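Local coordinates for periplasmic binding protein (Veillonella parvula, PDB 4OVK) that probably captures a small solute outside the cell membrane, as a binding protein does, and hands it to an ABC transporter for import, at residues 177-182 / 231-236. Sequence-based numbering, arbitrary orientation.
Sequences NKPKVL and PDIIIL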
ATOM      1  N   ASN A 177      -6.024 -18.734  21.473  0.70 33.40           N
ATOM      2  CA  ASN A 177      -7.322 -18.829  20.763  0.70 40.40           C
ATOM      3  C   ASN A 177      -7.614 -17.718  19.718  0.70 38.03           C
ATOM      4  O   ASN A 177      -8.718 -17.173  19.646  0.70 35.48           O
ATOM      5  CB  ASN A 177      -8.488 -18.989  21.768  0.70 47.62           C
ATOM      6  CG  ASN A 177      -8.694 -17.765  22.656  0.70 48.42           C
ATOM      7  OD1 ASN A 177      -8.956 -16.662  22.167  0.70 43.65           O
ATOM      8  ND2 ASN A 177      -8.587 -17.959  23.973  0.70 53.84           N
ATOM      9  N   LYS A 178      -6.635 -17.426  18.875  1.00 30.74           N
ATOM     10  CA  LYS A 178      -6.765 -16.351  17.882  1.00 27.21           C
ATOM     11  C   LYS A 178      -7.779 -16.684  16.777  1.00 23.53           C
ATOM     12  O   LYS A 178      -7.877 -17.840  16.376  1.00 25.77           O
ATOM     13  CB  LYS A 178      -5.400 -16.104  17.255  1.00 28.56           C
ATOM     14  CG  LYS A 178      -4.314 -15.726  18.252  1.00 29.53           C
ATOM     15  CD  LYS A 178      -2.979 -15.516  17.556  1.00 35.61           C
ATOM     16  CE  LYS A 178      -1.858 -16.281  18.220  1.00 37.03           C
ATOM     17  NZ  LYS A 178      -0.630 -16.159  17.398  1.00 44.85           N
ATOM     18  N   PRO A 179      -8.536 -15.679  16.277  1.00 24.29           N
ATOM     19  CA  PRO A 179      -9.434 -15.945  15.145  1.00 24.97           C
ATOM     20  C   PRO A 179      -8.643 -16.356  13.906  1.00 23.44           C
ATOM     21  O   PRO A 179      -7.559 -15.814  13.671  1.00 23.00           O
ATOM     22  CB  PRO A 179     -10.129 -14.596  14.891  1.00 26.21           C
ATOM     23  CG  PRO A 179      -9.884 -13.781  16.104  1.00 28.70           C
ATOM     24  CD  PRO A 179      -8.602 -14.274  16.713  1.00 28.03           C
ATOM     25  N   LYS A 180      -9.175 -17.309  13.145  1.00 21.73           N
ATOM     26  CA  LYS A 180      -8.553 -17.742  11.898  1.00 20.49           C
ATOM     27  C   LYS A 180      -8.976 -16.821  10.755  1.00 19.44           C
ATOM     28  O   LYS A 180     -10.168 -16.646  10.497  1.00 19.09           O
ATOM     29  CB  LYS A 180      -8.931 -19.183  11.586  1.00 25.00           C
ATOM     30  CG  LYS A 180      -8.128 -19.782  10.443  1.00 28.94           C
ATOM     31  CD  LYS A 180      -8.510 -21.229  10.162  1.00 34.46           C
ATOM     32  CE  LYS A 180      -8.232 -22.143  11.344  1.00 34.51           C
ATOM     33  NZ  LYS A 180      -8.284 -23.562  10.915  1.00 35.44           N
ATOM     34  N   VAL A 181      -7.985 -16.248  10.073  1.00 18.16           N
ATOM     35  CA  VAL A 181      -8.215 -15.198   9.076  1.00 16.70           C
ATOM     36  C   VAL A 181      -7.685 -15.634   7.722  1.00 18.44           C
ATOM     37  O   VAL A 181      -6.538 -16.107   7.622  1.00 19.78           O
ATOM     38  CB  VAL A 181      -7.522 -13.866   9.459  1.00 17.01           C
ATOM     39  CG1 VAL A 181      -7.884 -12.767   8.470  1.00 17.31           C
ATOM     40  CG2 VAL A 181      -7.868 -13.449  10.890  1.00 17.58           C
ATOM     41  N   LEU A 182      -8.527 -15.467   6.698  1.00 16.17           N
ATOM     42  CA  LEU A 182      -8.182 -15.748   5.302  1.00 17.75           C
ATOM     43  C   LEU A 182      -8.153 -14.421   4.543  1.00 18.76           C
ATOM     44  O   LEU A 182      -9.112 -13.639   4.611  1.00 17.66           O
ATOM     45  CB  LEU A 182      -9.237 -16.648   4.667  1.00 18.85           C
ATOM     46  CG  LEU A 182      -8.955 -17.056   3.216  1.00 20.86           C
ATOM     47  CD1 LEU A 182      -7.735 -17.964   3.155  1.00 25.66           C
ATOM     48  CD2 LEU A 182     -10.170 -17.736   2.614  1.00 23.78           C
ATOM     49  N   PRO A 231     -12.289 -20.443   7.997  1.00 21.68           N
ATOM     50  CA  PRO A 231     -11.869 -19.208   8.648  1.00 19.00           C
ATOM     51  C   PRO A 231     -13.017 -18.492   9.361  1.00 19.35           C
ATOM     52  O   PRO A 231     -14.187 -18.590   8.937  1.00 19.76           O
ATOM     53  CB  PRO A 231     -11.312 -18.368   7.489  1.00 19.02           C
ATOM     54  CG  PRO A 231     -11.984 -18.898   6.278  1.00 20.90           C
ATOM     55  CD  PRO A 231     -12.164 -20.360   6.528  1.00 22.98           C
ATOM     56  N   ASP A 232     -12.669 -17.831  10.462  1.00 18.94           N
ATOM     57  CA  ASP A 232     -13.592 -16.981  11.241  1.00 18.46           C
ATOM     58  C   ASP A 232     -13.805 -15.602  10.608  1.00 18.70           C
ATOM     59  O   ASP A 232     -14.870 -14.981  10.767  1.00 19.39           O
ATOM     60  CB  ASP A 232     -13.049 -16.791  12.660  1.00 20.55           C
ATOM     61  CG  ASP A 232     -12.850 -18.112  13.400  1.00 23.97           C
ATOM     62  OD1 ASP A 232     -13.865 -18.779  13.715  1.00 28.15           O
ATOM     63  OD2 ASP A 232     -11.677 -18.481  13.669  1.00 24.92           O
ATOM     64  N   ILE A 233     -12.773 -15.114   9.918  1.00 17.57           N
ATOM     65  CA  ILE A 233     -12.772 -13.785   9.304  1.00 16.05           C
ATOM     66  C   ILE A 233     -12.188 -13.915   7.899  1.00 14.91           C
ATOM     67  O   ILE A 233     -11.225 -14.658   7.702  1.00 15.91           O
ATOM     68  CB  ILE A 233     -11.919 -12.792  10.132  1.00 16.64           C
ATOM     69  CG1 ILE A 233     -12.546 -12.559  11.509  1.00 16.87           C
ATOM     70  CG2 ILE A 233     -11.773 -11.450   9.417  1.00 16.99           C
ATOM     71  CD1 ILE A 233     -11.647 -11.819  12.485  1.00 19.23           C
ATOM     72  N   ILE A 234     -12.794 -13.230   6.931  1.00 14.25           N
ATOM     73  CA  ILE A 234     -12.270 -13.189   5.555  1.00 15.08           C
ATOM     74  C   ILE A 234     -12.085 -11.722   5.191  1.00 14.30           C
ATOM     75  O   ILE A 234     -13.002 -10.920   5.372  1.00 15.82           O
ATOM     76  CB  ILE A 234     -13.232 -13.857   4.543  1.00 17.36           C
ATOM     77  CG1 ILE A 234     -13.389 -15.356   4.842  1.00 19.02           C
ATOM     78  CG2 ILE A 234     -12.733 -13.656   3.106  1.00 17.46           C
ATOM     79  CD1 ILE A 234     -14.565 -16.010   4.124  1.00 19.76           C
ATOM     80  N   ILE A 235     -10.886 -11.372   4.728  1.00 12.69           N
ATOM     81  CA  ILE A 235     -10.604 -10.051   4.212  1.00 12.43           C
ATOM     82  C   ILE A 235     -10.461 -10.193   2.699  1.00 12.38           C
ATOM     83  O   ILE A 235      -9.782 -11.105   2.224  1.00 14.30           O
ATOM     84  CB  ILE A 235      -9.320  -9.468   4.832  1.00 13.40           C
ATOM     85  CG1 ILE A 235      -9.489  -9.344   6.361  1.00 16.65           C
ATOM     86  CG2 ILE A 235      -8.962  -8.138   4.193  1.00 16.37           C
ATOM     87  CD1 ILE A 235      -8.204  -9.049   7.058  1.00 19.14           C
ATOM     88  N   LEU A 236     -11.133  -9.316   1.958  1.00 12.81           N
ATOM     89  CA  LEU A 236     -11.110  -9.330   0.499  1.00 13.54           C
ATOM     90  C   LEU A 236     -10.170  -8.238   0.021  1.00 12.62           C
ATOM     91  O   LEU A 236     -10.277  -7.107   0.456  1.00 12.68           O
ATOM     92  CB  LEU A 236     -12.512  -9.076  -0.067  1.00 13.34           C
ATOM     93  CG  LEU A 236     -13.647  -9.980   0.420  1.00 14.86           C
ATOM     94  CD1 LEU A 236     -14.984  -9.486  -0.099  1.00 15.92           C
ATOM     95  CD2 LEU A 236     -13.428 -11.420   0.006  1.00 16.36           C
TER
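Lys180 and Asp232 meet where two neighbouring strands of a four-stranded parallel sheet begin, in the order 208-209, 180-184, 233-236, 268-270. Edge strand 208-209 comes between the two central strands in the chain, and helix 223-229 leads into strand 233-236, as in the alpha/beta lobe of a periplasmic binding protein.

Asp232 turns its CB toward the 177-182 segment, 3.6 Å from Lys180 O. With CG anti to the carbonyl carbon (chi1 -58°), Asp232 CG stands 3.8 Å from Lys180 N. At the tip, Asp232 OD2 takes the N-H of Lys180 N through its anti lone pair, 2.8 Å away and nearly straight at 170°; the same OD2 lies 3.5 Å from Lys180 CB. A short acidic side chain suits this place: it supplies an acceptor just ahead of the strand's own carbonyls. With an alanine in place of Asp232, the backbone N-H of Lys180 would probably lose its acceptor and the start of the pairing would be less firmly held. The ammonium of Lys180 bonds instead to the carbonyl of Trp229.

Lys180 O accepts Ile233 N and, weakly, Asp232 N; the regular ladder follows, Leu182 N giving to Ile233 O and Ile235 N to Leu182 O. Branched Val181 and Ile233, well suited to extended strands, lie side by side on the face packed by Ile296 of helix 285-296. Pro179 joins that face, its CB 4.0 Å from Ile233 CD1. Leu182 and Ile234 occupy the other face, where Leu182 CB rests 3.9 Å from Pro231 CG. Back on the Val181 face, Val181 CG1 meets the CD1 methyl of Ile235 at 4.0 Å.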